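PDB 4HW6: hypothetical protein, IPT/TIG domain protein from Bacteroides ovatus, which is of unknown function but probably helps to bind nutrients such as carbohydrates, joining an IPT/TIG domain to a six-bladed beta-propeller. Local coordinates for residues Asn188-Leu191 against Met195-Val198; Asp162-Val167 against Gly182-Val187; Leu211-Ser216 against Glu220-Cys225; Ile242-Tyr247 against Gly260-Glu265. All coordinates share one frame; numbering follows the deposited sequence. Where two conformers were deposited one is given.

Overall arrangement
All four contacts lie in the beta-propeller, on the same side of the chain's centre. Interactions 1 and 3 are hairpins of one four-stranded blade, and their centres are about 9 Å apart. Backbone pairing of Met195 with Phe212 links them. Interaction 2 comes first along the chain, followed by 1, 3 and 4. It sets strand 164-168 of the preceding blade against strand 184-189, which interaction 1 also uses. Interaction 4 belongs to the following blade, about 18 Å from interaction 3 between centres. Leu224 packs on Ile242 and Cys225 on Leu262 there. Three successive blades are thus sampled, both within a sheet and between sheets.

Interaction 1 of 4, residues Asn188-Leu191 against Met195-Val198; sequences NFTL and MVVV
A beta hairpin of the propeller blade holds this contact, with Phe189 and Met195 side by side where strand 184-189 turns back into strand 195-199. The strands are antiparallel. Asn188 and Val196 form a hydrogen-bonded pair: Asn188 N donates to Val196 O at 3.0 Å, and Val196 N donates to Asn188 O at 2.8 Å. The next pair, Phe189 with Met195, is non-hydrogen-bonded. Residue 195 is present as selenomethionine.

The Phe189 ring leans toward the partner strand. Its CG lies beside the backbone N and anti to the carbonyl carbon (chi1 -68°). This brings Phe189 CE2 to 3.8 Å from Met195 CB. Phe189 CZ lies 3.8 Å from Met195 CE, because the methionine chain bends at its third torsion (-74°). The ring therefore runs alongside nearly the whole Met195 side chain. Met145 and Pro148 also touch Phe189, so the hairpin is packed against strand 143-146 of the preceding blade. With an alanine in place of Phe189, Met195 would probably lose the ring beside it and a gap would open toward Met145.

Beyond the strand, Thr190 reaches back to Val196 on the other face. The two side chains cross at about a right angle, and Thr190 CG2 sits a tight 3.5 Å from Val196 CG2. Thr190 OG1 turns instead to the loop, where Asp194 N bonds to it. Asn188 is held at both ends of its amide. ND2 bonds to Cys233 O, while Asn188 OD1 accepts from Phe189 N at 2.7 Å, on a lone pair in the carbonyl plane.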
loop_
_atom_site.group_PDB
_atom_site.type_symbol
_atom_site.label_atom_id
_atom_site.label_comp_id
_atom_site.label_asym_id
_atom_site.label_seq_id
_atom_site.Cartn_x
_atom_site.Cartn_y
_atom_site.Cartn_z
ATOM N N ASN A 188 -6.752 9.386 -11.199
ATOM C CA ASN A 188 -6.354 8.157 -11.865
ATOM C C ASN A 188 -5.483 8.539 -13.054
ATOM O O ASN A 188 -5.160 9.711 -13.223
ATOM C CB ASN A 188 -7.594 7.350 -12.302
ATOM C CG ASN A 188 -7.345 5.861 -12.326
ATOM O OD1 ASN A 188 -6.247 5.385 -12.694
ATOM N ND2 ASN A 188 -8.361 5.098 -11.932
ATOM N N PHE A 189 -5.074 7.557 -13.849
ATOM C CA PHE A 189 -4.298 7.795 -15.050
ATOM C C PHE A 189 -4.904 7.059 -16.235
ATOM O O PHE A 189 -5.380 5.911 -16.109
ATOM C CB PHE A 189 -2.847 7.353 -14.837
ATOM C CG PHE A 189 -2.105 8.203 -13.840
ATOM C CD1 PHE A 189 -2.239 7.996 -12.493
ATOM C CD2 PHE A 189 -1.273 9.211 -14.263
ATOM C CE1 PHE A 189 -1.592 8.819 -11.587
ATOM C CE2 PHE A 189 -0.620 10.019 -13.367
ATOM C CZ PHE A 189 -0.772 9.820 -12.023
ATOM N N THR A 190 -4.856 7.703 -17.382
ATOM C CA THR A 190 -5.353 7.096 -18.611
ATOM C C THR A 190 -4.340 6.054 -19.114
ATOM O O THR A 190 -3.230 5.946 -18.590
ATOM C CB THR A 190 -5.597 8.146 -19.703
ATOM O OG1 THR A 190 -4.344 8.697 -20.146
ATOM C CG2 THR A 190 -6.512 9.285 -19.213
ATOM N N LEU A 191 -4.722 5.296 -20.139
ATOM C CA LEU A 191 -3.809 4.317 -20.742
ATOM C C LEU A 191 -2.588 5.006 -21.360
ATOM O O LEU A 191 -1.528 4.388 -21.447
ATOM C CB LEU A 191 -4.526 3.453 -21.770
ATOM C CG LEU A 191 -5.660 2.569 -21.224
ATOM C CD1 LEU A 191 -6.164 1.637 -22.319
ATOM C CD2 LEU A 191 -5.239 1.807 -19.966
HETATM N N MSE A 195 -2.874 12.241 -16.429
HETATM C CA MSE A 195 -3.500 12.212 -15.102
HETATM C C MSE A 195 -4.935 12.729 -15.169
HETATM O O MSE A 195 -5.151 13.811 -15.655
HETATM C CB MSE A 195 -2.697 13.093 -14.151
HETATM C CG MSE A 195 -3.159 13.054 -12.715
HETATM SE SE MSE A 195 -2.238 14.473 -11.706
HETATM C CE MSE A 195 -0.496 13.632 -11.598
ATOM N N VAL A 196 -5.889 11.952 -14.666
ATOM C CA VAL A 196 -7.298 12.333 -14.596
ATOM C C VAL A 196 -7.607 12.798 -13.186
ATOM O O VAL A 196 -7.178 12.170 -12.219
ATOM C CB VAL A 196 -8.210 11.110 -14.912
ATOM C CG1 VAL A 196 -9.679 11.512 -15.001
ATOM C CG2 VAL A 196 -7.764 10.439 -16.198
ATOM N N VAL A 197 -8.304 13.921 -13.058
ATOM C CA VAL A 197 -8.741 14.409 -11.753
ATOM C C VAL A 197 -10.217 14.805 -11.843
ATOM O O VAL A 197 -10.628 15.554 -12.752
ATOM C CB VAL A 197 -7.926 15.629 -11.291
ATOM C CG1 VAL A 197 -8.420 16.108 -9.928
ATOM C CG2 VAL A 197 -6.428 15.316 -11.238
ATOM N N VAL A 198 -11.001 14.312 -10.898
ATOM C CA VAL A 198 -12.418 14.624 -10.835
ATOM C C VAL A 198 -12.626 15.859 -9.984
ATOM O O VAL A 198 -12.071 15.951 -8.894
ATOM C CB VAL A 198 -13.223 13.432 -10.265
ATOM C CG1 VAL A 198 -14.689 13.843 -10.004
ATOM C CG2 VAL A 198 -13.157 12.285 -11.256
#

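Interaction 2 of 4, residues Asp162-Val167 against Gly182-Val187; sequences DAFRHV and GQCADV
Asp186 OD2 is gripped by Cys233 N and by Thr232 OG1, which joins that part of the chain to strand 184-189, whose Cys184 and Val187 meet the ring of Phe164. The contact is an interface between successive blades of the beta-propeller. Phe164 belongs to strand 164-168 of one blade, and strand 184-189 is an outermost strand of the next. The two strands are not paired. Their nearest CA atoms, those of Phe164 and Cys184, are 7.7 Å apart, and side chains fill the distance between them.

Phe164 does most of the bridging. Its CB points toward the other segment, and its CG stands anti to the backbone N (chi1 -166°). The ring thus extends straight across the interface. Cys184 SG comes to the ring edge, near its plane, 4.2 Å from Phe164 CD2. The thiol gets there by lying beside its own backbone N (chi1 -65°). Farther along the ring, Val187 CG2 approaches Phe164 CZ obliquely, also at 4.2 Å. The sulfur and this methyl touch different parts of the ring: Cys184 SG and Val187 CG2 are 8.4 Å apart.

All three side chains are buried, and both contacts between the segments are apolar. Met195 and Val197 pack on the same ring, and Val158 touches both Phe164 and Cys184. Residues of strands 154-158 and 195-199 thus also border the Phe164 ring. The other carboxylate oxygen of Asp186 stays local, where Asp186 OD1 takes a weak hydrogen bond from Val187 N at 2.9 Å.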
loop_
_atom_site.group_PDB
_atom_site.type_symbol
_atom_site.label_atom_id
_atom_site.label_comp_id
_atom_site.label_asym_id
_atom_site.label_seq_id
_atom_site.Cartn_x
_atom_site.Cartn_y
_atom_site.Cartn_z
ATOM N N ASP A 162 -8.876 20.564 0.095
ATOM C CA ASP A 162 -7.523 20.836 0.582
ATOM C C ASP A 162 -6.477 20.521 -0.499
ATOM O O ASP A 162 -6.827 20.301 -1.670
ATOM C CB ASP A 162 -7.281 20.075 1.894
ATOM C CG ASP A 162 -8.387 20.364 2.953
ATOM O OD1 ASP A 162 -8.661 21.532 3.210
ATOM O OD2 ASP A 162 -8.971 19.405 3.501
ATOM N N ALA A 163 -5.199 20.580 -0.135
ATOM C CA ALA A 163 -4.142 20.478 -1.133
ATOM C C ALA A 163 -4.040 19.094 -1.752
ATOM O O ALA A 163 -4.198 18.066 -1.083
ATOM C CB ALA A 163 -2.785 20.864 -0.551
ATOM N N PHE A 164 -3.725 19.132 -3.039
ATOM C CA PHE A 164 -3.299 18.001 -3.851
ATOM C C PHE A 164 -1.787 17.845 -3.639
ATOM O O PHE A 164 -1.036 18.816 -3.777
ATOM C CB PHE A 164 -3.586 18.379 -5.293
ATOM C CG PHE A 164 -3.535 17.241 -6.264
ATOM C CD1 PHE A 164 -2.357 16.572 -6.527
ATOM C CD2 PHE A 164 -4.667 16.889 -6.958
ATOM C CE1 PHE A 164 -2.327 15.546 -7.456
ATOM C CE2 PHE A 164 -4.644 15.863 -7.887
ATOM C CZ PHE A 164 -3.472 15.196 -8.132
ATOM N N ARG A 165 -1.345 16.658 -3.269
ATOM C CA ARG A 165 0.080 16.479 -2.940
ATOM C C ARG A 165 0.775 15.483 -3.861
ATOM O O ARG A 165 0.133 14.602 -4.456
ATOM C CB ARG A 165 0.256 16.023 -1.480
ATOM C CG ARG A 165 -0.431 16.909 -0.438
ATOM C CD ARG A 165 0.070 18.336 -0.444
ATOM N NE ARG A 165 1.498 18.453 -0.136
ATOM C CZ ARG A 165 2.010 18.934 1.006
ATOM N NH1 ARG A 165 1.228 19.334 2.008
ATOM N NH2 ARG A 165 3.326 18.988 1.161
ATOM N N HIS A 166 2.086 15.645 -3.950
ATOM C CA HIS A 166 2.946 14.793 -4.796
ATOM C C HIS A 166 4.159 14.357 -3.984
ATOM O O HIS A 166 5.003 15.185 -3.637
ATOM C CB HIS A 166 3.378 15.572 -6.012
ATOM C CG HIS A 166 4.453 14.915 -6.818
ATOM N ND1 HIS A 166 5.353 15.640 -7.569
ATOM C CD2 HIS A 166 4.781 13.612 -6.994
ATOM C CE1 HIS A 166 6.188 14.811 -8.177
ATOM N NE2 HIS A 166 5.870 13.572 -7.840
ATOM N N VAL A 167 4.231 13.064 -3.716
ATOM C CA VAL A 167 5.355 12.469 -3.044
ATOM C C VAL A 167 6.344 12.019 -4.124
ATOM O O VAL A 167 6.040 11.130 -4.921
ATOM C CB VAL A 167 4.940 11.278 -2.164
ATOM C CG1 VAL A 167 6.153 10.667 -1.505
ATOM C CG2 VAL A 167 3.907 11.691 -1.101
ATOM N N GLY A 182 -11.502 23.222 -7.346
ATOM C CA GLY A 182 -11.995 23.479 -5.994
ATOM C C GLY A 182 -12.221 22.273 -5.120
ATOM O O GLY A 182 -12.072 22.363 -3.906
ATOM N N GLN A 183 -12.591 21.142 -5.708
ATOM C CA GLN A 183 -12.920 19.956 -4.904
ATOM C C GLN A 183 -12.493 18.687 -5.609
ATOM O O GLN A 183 -13.260 18.088 -6.358
ATOM C CB GLN A 183 -14.395 19.934 -4.525
ATOM C CG GLN A 183 -14.713 18.951 -3.397
ATOM C CD GLN A 183 -16.038 19.274 -2.718
ATOM O OE1 GLN A 183 -17.097 19.328 -3.360
ATOM N NE2 GLN A 183 -15.987 19.502 -1.429
ATOM N N CYS A 184 -11.243 18.303 -5.378
ATOM C CA CYS A 184 -10.653 17.172 -6.103
ATOM C C CYS A 184 -11.088 15.876 -5.448
ATOM O O CYS A 184 -10.631 15.552 -4.337
ATOM C CB CYS A 184 -9.125 17.246 -6.112
ATOM S SG CYS A 184 -8.436 18.646 -7.004
ATOM N N ALA A 185 -11.974 15.140 -6.124
ATOM C CA ALA A 185 -12.619 13.959 -5.523
ATOM C C ALA A 185 -11.927 12.630 -5.791
ATOM O O ALA A 185 -12.126 11.674 -5.047
ATOM C CB ALA A 185 -14.073 13.880 -5.988
ATOM N N ASP A 186 -11.178 12.532 -6.885
ATOM C CA ASP A 186 -10.490 11.296 -7.242
ATOM C C ASP A 186 -9.385 11.604 -8.265
ATOM O O ASP A 186 -9.385 12.657 -8.904
ATOM C CB ASP A 186 -11.489 10.251 -7.782
ATOM C CG ASP A 186 -10.938 8.792 -7.737
ATOM O OD1 ASP A 186 -9.864 8.545 -7.102
ATOM O OD2 ASP A 186 -11.616 7.874 -8.295
ATOM N N VAL A 187 -8.457 10.668 -8.398
ATOM C CA VAL A 187 -7.327 10.796 -9.331
ATOM C C VAL A 187 -7.064 9.423 -9.917
ATOM O O VAL A 187 -7.189 8.409 -9.223
ATOM C CB VAL A 187 -6.055 11.392 -8.661
ATOM C CG1 VAL A 187 -5.626 10.576 -7.428
ATOM C CG2 VAL A 187 -4.926 11.518 -9.672
#

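Interaction 3 of 4, residues Leu211-Ser216 against Glu220-Cys225; sequences LFTRAS and ERLSLC
Arg221 lies alongside Phe212 and can be followed atom by atom across the ring. Arg221 CB is 3.6 Å from Phe212 CE2. Arg221 CG stands over one face, in a CH-pi contact 3.8 Å from the centroid of the Phe212 ring and 24° off the normal. Arg221 CD is 3.6 Å from Phe212 CZ. There the chain bends, with a third torsion of 75°, and the guanidinium leaves the ring. At the tip, NH1 bonds to Thr179 O. Lys177 makes a cation-pi contact with the same phenyl ring. Replacing Phe212 by a serine would probably leave the arginine methylenes without their flat support and Lys177 without its aromatic partner.

The backbone below is antiparallel. Leu211 and Leu222 form a hydrogen-bonded pair, and Leu222 N reaches Leu211 O at 2.7 Å. Phe212 and Arg221 are the non-hydrogen-bonded pair. Thr213 N donates to Glu220 O at 3.0 Å. Away from Phe212, Leu211 lies beside Leu222, and Leu211 CB packs 3.9 Å from Leu224 CD2.

Toward the turn, side chains take over from the backbone. Glu220 N donates to Ser216 OG at 2.9 Å, in a nearly straight bond (168°). The hydroxyl lies between the backbone N and the carbonyl carbon of Ser216, which turns it to Glu220 N. One water joins the Thr213 hydroxyl to Glu220 OE1, bridging the segments at the exposed side.

Strand 221-226 is an outermost strand of its sheet. Farther along it, Leu224 and Cys225 both face Ile209, a classic beta bulge. The whole is the last hairpin of a four-stranded antiparallel propeller blade.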
loop_
_atom_site.group_PDB
_atom_site.type_symbol
_atom_site.label_atom_id
_atom_site.label_comp_id
_atom_site.label_asym_id
_atom_site.label_seq_id
_atom_site.Cartn_x
_atom_site.Cartn_y
_atom_site.Cartn_z
ATOM N N LEU A 211 -8.030 16.705 -17.144
ATOM C CA LEU A 211 -6.834 15.938 -17.484
ATOM C C LEU A 211 -5.604 16.828 -17.366
ATOM O O LEU A 211 -5.626 17.981 -17.820
ATOM C CB LEU A 211 -6.975 15.399 -18.911
ATOM C CG LEU A 211 -5.867 14.502 -19.472
ATOM C CD1 LEU A 211 -6.457 13.460 -20.418
ATOM C CD2 LEU A 211 -4.819 15.337 -20.191
ATOM N N PHE A 212 -4.521 16.296 -16.780
ATOM C CA PHE A 212 -3.221 16.969 -16.796
ATOM C C PHE A 212 -2.293 16.112 -17.651
ATOM O O PHE A 212 -2.141 14.906 -17.403
ATOM C CB PHE A 212 -2.641 17.135 -15.390
ATOM C CG PHE A 212 -3.436 18.062 -14.511
ATOM C CD1 PHE A 212 -4.561 17.594 -13.807
ATOM C CD2 PHE A 212 -3.085 19.384 -14.386
ATOM C CE1 PHE A 212 -5.304 18.453 -13.019
ATOM C CE2 PHE A 212 -3.831 20.251 -13.589
ATOM C CZ PHE A 212 -4.935 19.786 -12.914
ATOM N N THR A 213 -1.686 16.713 -18.671
ATOM C CA THR A 213 -1.001 15.911 -19.691
ATOM C C THR A 213 0.382 15.466 -19.234
ATOM O O THR A 213 1.167 16.254 -18.708
ATOM C CB THR A 213 -0.851 16.664 -21.030
ATOM O OG1 THR A 213 0.008 17.790 -20.851
ATOM C CG2 THR A 213 -2.201 17.138 -21.550
ATOM N N ARG A 214 0.679 14.193 -19.457
ATOM C CA ARG A 214 2.003 13.627 -19.172
ATOM C C ARG A 214 3.110 14.358 -19.951
ATOM O O ARG A 214 4.186 14.610 -19.414
ATOM C CB ARG A 214 2.016 12.140 -19.522
ATOM C CG ARG A 214 3.304 11.393 -19.172
ATOM C CD ARG A 214 3.236 9.984 -19.754
ATOM N NE ARG A 214 4.448 9.213 -19.506
ATOM C CZ ARG A 214 4.801 8.114 -20.178
ATOM N NH1 ARG A 214 4.027 7.620 -21.141
ATOM N NH2 ARG A 214 5.933 7.488 -19.875
ATOM N N ALA A 215 2.814 14.711 -21.202
ATOM C CA ALA A 215 3.778 15.376 -22.085
ATOM C C ALA A 215 4.255 16.736 -21.564
ATOM O O ALA A 215 5.361 17.153 -21.883
ATOM C CB ALA A 215 3.202 15.518 -23.485
ATOM N N SER A 216 3.435 17.410 -20.758
ATOM C CA SER A 216 3.803 18.675 -20.127
ATOM C C SER A 216 4.352 18.497 -18.714
ATOM O O SER A 216 4.479 19.470 -17.971
ATOM C CB SER A 216 2.568 19.587 -20.058
ATOM O OG SER A 216 1.615 19.050 -19.156
ATOM N N GLU A 220 0.011 21.115 -17.866
ATOM C CA GLU A 220 -1.079 21.568 -18.719
ATOM C C GLU A 220 -2.390 20.847 -18.379
ATOM O O GLU A 220 -2.450 19.618 -18.418
ATOM C CB GLU A 220 -0.742 21.335 -20.186
ATOM C CG GLU A 220 -1.767 21.949 -21.125
ATOM C CD GLU A 220 -1.435 21.753 -22.597
ATOM O OE1 GLU A 220 -0.308 21.308 -22.913
ATOM O OE2 GLU A 220 -2.312 22.046 -23.437
ATOM N N ARG A 221 -3.425 21.620 -18.067
ATOM C CA ARG A 221 -4.755 21.070 -17.735
ATOM C C ARG A 221 -5.691 21.172 -18.928
ATOM O O ARG A 221 -5.718 22.195 -19.621
ATOM C CB ARG A 221 -5.337 21.811 -16.524
ATOM C CG ARG A 221 -6.500 21.097 -15.859
ATOM C CD ARG A 221 -7.129 21.959 -14.771
ATOM N NE ARG A 221 -7.949 23.032 -15.334
ATOM C CZ ARG A 221 -8.581 23.956 -14.616
ATOM N NH1 ARG A 221 -8.461 23.982 -13.286
ATOM N NH2 ARG A 221 -9.330 24.883 -15.235
ATOM N N LEU A 222 -6.446 20.112 -19.178
ATOM C CA LEU A 222 -7.504 20.089 -20.194
ATOM C C LEU A 222 -8.821 19.716 -19.513
ATOM O O LEU A 222 -8.828 19.016 -18.504
ATOM C CB LEU A 222 -7.202 19.061 -21.293
ATOM C CG LEU A 222 -5.875 19.159 -22.063
ATOM C CD1 LEU A 222 -5.697 17.933 -22.955
ATOM C CD2 LEU A 222 -5.757 20.440 -22.885
ATOM N N SER A 223 -9.932 20.184 -20.066
ATOM C CA SER A 223 -11.263 19.797 -19.593
ATOM C C SER A 223 -11.801 18.686 -20.492
ATOM O O SER A 223 -11.882 18.861 -21.711
ATOM C CB SER A 223 -12.206 21.006 -19.644
ATOM O OG SER A 223 -11.709 22.059 -18.816
ATOM N N LEU A 224 -12.179 17.562 -19.905
ATOM C CA LEU A 224 -12.634 16.433 -20.678
ATOM C C LEU A 224 -14.132 16.478 -20.875
ATOM O O LEU A 224 -14.598 16.401 -21.996
ATOM C CB LEU A 224 -12.267 15.112 -20.023
ATOM C CG LEU A 224 -10.777 14.837 -19.878
ATOM C CD1 LEU A 224 -10.548 13.424 -19.349
ATOM C CD2 LEU A 224 -10.073 15.057 -21.214
ATOM N N CYS A 225 -14.885 16.574 -19.792
ATOM C CA CYS A 225 -16.334 16.590 -19.907
ATOM C C CYS A 225 -16.996 17.224 -18.706
ATOM O O CYS A 225 -16.442 17.268 -17.599
ATOM C CB CYS A 225 -16.898 15.182 -20.144
ATOM S SG CYS A 225 -16.619 14.069 -18.765
HETATM O O HOH W 1 0.394 18.878 -23.165
#

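Interaction 4 of 4, residues Ile242-Tyr247 against Gly260-Glu265; sequences IYYTRY and GTLTEE
The backbones carrying Arg246 and Glu264, and Tyr244 and Leu262, are not paired directly. Their closest CA atoms, of Tyr244 and Glu264, are 9.5 Å apart. Segment 242-247 runs out of strand 242-244. Segment 260-265 contains strand 262-263 and turns a corner at Glu264. Side chains and waters join the two.

The main link is a salt bridge. Arg246 NH2 donates to Glu264 OE2 at 2.9 Å, with an N-H...O angle of 162°. The oxygen sits at the guanidinium edge, near its plane, and is met on its anti side. The two flat groups are turned 62° apart and share one direct bond. A water bridges the pair as well: it accepts from Arg246 NH1 at 3.0 Å and donates to Glu264 OE2 at 2.7 Å. One carboxylate oxygen therefore has two donors.

Tyr244 makes the second link. Its CG lies between the backbone N and the carbonyl carbon (chi1 65°), which swings the phenol toward the other segment. The tip, Tyr244 OH, touches Leu262 CD2 at 3.8 Å. Another water bonds to the same hydroxyl and weakly to Thr263 O. Arg246 CG lies at the edge of the tyrosine ring, so the two reaching side chains are neighbours.

Strand 251-255 lies between the segments in this propeller blade. Tyr244 pairs with Ser253 through the backbone, and Glu264 O bonds to Ser253 OG, so the contact spans the middle strand from 242-244 to the corner between strands 262-263 and 265-268.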
loop_
_atom_site.group_PDB
_atom_site.type_symbol
_atom_site.label_atom_id
_atom_site.label_comp_id
_atom_site.label_asym_id
_atom_site.label_seq_id
_atom_site.Cartn_x
_atom_site.Cartn_y
_atom_site.Cartn_z
ATOM N N ILE A 242 -13.078 6.106 -18.944
ATOM C CA ILE A 242 -13.185 6.616 -17.592
ATOM C C ILE A 242 -14.600 6.440 -17.085
ATOM O O ILE A 242 -15.538 7.042 -17.596
ATOM C CB ILE A 242 -12.779 8.107 -17.489
ATOM C CG1 ILE A 242 -11.349 8.309 -17.986
ATOM C CG2 ILE A 242 -12.904 8.599 -16.054
ATOM C CD1 ILE A 242 -11.024 9.775 -18.277
ATOM N N TYR A 243 -14.762 5.564 -16.109
ATOM C CA TYR A 243 -16.064 5.279 -15.523
ATOM C C TYR A 243 -16.275 6.122 -14.286
ATOM O O TYR A 243 -15.392 6.221 -13.432
ATOM C CB TYR A 243 -16.221 3.776 -15.207
ATOM C CG TYR A 243 -16.263 2.883 -16.455
ATOM C CD1 TYR A 243 -15.095 2.587 -17.181
ATOM C CD2 TYR A 243 -17.464 2.317 -16.897
ATOM C CE1 TYR A 243 -15.127 1.767 -18.306
ATOM C CE2 TYR A 243 -17.508 1.501 -18.039
ATOM C CZ TYR A 243 -16.326 1.219 -18.726
ATOM O OH TYR A 243 -16.357 0.420 -19.854
ATOM N N TYR A 244 -17.456 6.744 -14.184
ATOM C CA TYR A 244 -17.737 7.643 -13.081
ATOM C C TYR A 244 -19.184 7.610 -12.621
ATOM O O TYR A 244 -20.043 7.034 -13.288
ATOM C CB TYR A 244 -17.315 9.070 -13.421
ATOM C CG TYR A 244 -18.064 9.752 -14.559
ATOM C CD1 TYR A 244 -17.744 9.505 -15.900
ATOM C CD2 TYR A 244 -19.076 10.669 -14.299
ATOM C CE1 TYR A 244 -18.404 10.165 -16.926
ATOM C CE2 TYR A 244 -19.746 11.322 -15.324
ATOM C CZ TYR A 244 -19.396 11.088 -16.633
ATOM O OH TYR A 244 -20.071 11.726 -17.662
ATOM N N THR A 245 -19.422 8.205 -11.444
ATOM C CA THR A 245 -20.756 8.443 -10.945
ATOM C C THR A 245 -20.950 9.935 -10.682
ATOM O O THR A 245 -19.972 10.679 -10.506
ATOM C CB THR A 245 -21.067 7.669 -9.627
ATOM O OG1 THR A 245 -20.275 8.188 -8.549
ATOM C CG2 THR A 245 -20.808 6.177 -9.766
ATOM N N ARG A 246 -22.214 10.348 -10.720
ATOM C CA ARG A 246 -22.664 11.696 -10.370
ATOM C C ARG A 246 -23.757 11.639 -9.310
ATOM O O ARG A 246 -24.673 10.828 -9.379
ATOM C CB ARG A 246 -23.275 12.383 -11.587
ATOM C CG ARG A 246 -22.297 12.695 -12.707
ATOM C CD ARG A 246 -23.033 13.310 -13.873
ATOM N NE ARG A 246 -23.971 12.341 -14.441
ATOM C CZ ARG A 246 -24.974 12.598 -15.270
ATOM N NH1 ARG A 246 -25.260 13.835 -15.668
ATOM N NH2 ARG A 246 -25.726 11.590 -15.701
ATOM N N TYR A 247 -23.678 12.549 -8.346
ATOM C CA TYR A 247 -24.577 12.565 -7.208
ATOM C C TYR A 247 -26.046 12.394 -7.541
ATOM O O TYR A 247 -26.738 11.630 -6.875
ATOM C CB TYR A 247 -24.345 13.850 -6.406
ATOM C CG TYR A 247 -25.128 13.939 -5.115
ATOM C CD1 TYR A 247 -26.409 14.455 -5.096
ATOM C CD2 TYR A 247 -24.561 13.546 -3.898
ATOM C CE1 TYR A 247 -27.120 14.548 -3.922
ATOM C CE2 TYR A 247 -25.273 13.618 -2.725
ATOM C CZ TYR A 247 -26.544 14.115 -2.731
ATOM O OH TYR A 247 -27.281 14.205 -1.549
ATOM N N GLY A 260 -13.684 10.834 -27.155
ATOM C CA GLY A 260 -14.627 11.815 -26.606
ATOM C C GLY A 260 -16.046 11.310 -26.409
ATOM O O GLY A 260 -16.924 12.074 -26.008
ATOM N N THR A 261 -16.285 10.016 -26.632
ATOM C CA THR A 261 -17.616 9.474 -26.507
ATOM C C THR A 261 -18.061 9.399 -25.063
ATOM O O THR A 261 -17.336 8.884 -24.216
ATOM C CB THR A 261 -17.694 8.065 -27.112
ATOM O OG1 THR A 261 -17.421 8.161 -28.513
ATOM C CG2 THR A 261 -19.094 7.443 -26.886
ATOM N N LEU A 262 -19.258 9.923 -24.800
ATOM C CA LEU A 262 -19.890 9.880 -23.508
ATOM C C LEU A 262 -21.015 8.852 -23.536
ATOM O O LEU A 262 -21.818 8.838 -24.471
ATOM C CB LEU A 262 -20.481 11.242 -23.185
ATOM C CG LEU A 262 -19.455 12.307 -22.841
ATOM C CD1 LEU A 262 -19.859 13.700 -23.316
ATOM C CD2 LEU A 262 -19.201 12.279 -21.342
ATOM N N THR A 263 -21.054 8.001 -22.522
ATOM C CA THR A 263 -22.162 7.072 -22.342
ATOM C C THR A 263 -22.752 7.412 -20.992
ATOM O O THR A 263 -22.160 7.097 -19.963
ATOM C CB THR A 263 -21.655 5.623 -22.375
ATOM O OG1 THR A 263 -21.005 5.390 -23.636
ATOM C CG2 THR A 263 -22.810 4.617 -22.194
ATOM N N GLU A 264 -23.908 8.077 -20.997
ATOM C CA GLU A 264 -24.492 8.516 -19.743
ATOM C C GLU A 264 -24.856 7.339 -18.842
ATOM O O GLU A 264 -24.629 7.387 -17.644
ATOM C CB GLU A 264 -25.724 9.394 -19.993
ATOM C CG GLU A 264 -26.248 9.993 -18.711
ATOM C CD GLU A 264 -27.297 11.071 -18.896
ATOM O OE1 GLU A 264 -27.758 11.279 -20.040
ATOM O OE2 GLU A 264 -27.685 11.683 -17.863
ATOM N N GLU A 265 -25.465 6.300 -19.411
ATOM C CA GLU A 265 -25.921 5.169 -18.630
ATOM C C GLU A 265 -25.248 3.881 -19.105
ATOM O O GLU A 265 -25.818 3.140 -19.918
ATOM C CB GLU A 265 -27.442 5.069 -18.756
ATOM C CG GLU A 265 -28.079 4.128 -17.745
ATOM C CD GLU A 265 -29.580 4.043 -17.928
ATOM O OE1 GLU A 265 -30.256 5.084 -17.816
ATOM O OE2 GLU A 265 -30.082 2.936 -18.177
HETATM O O HOH W 2 -21.092 10.081 -19.629
HETATM O O HOH W 3 -27.755 14.335 -17.167
#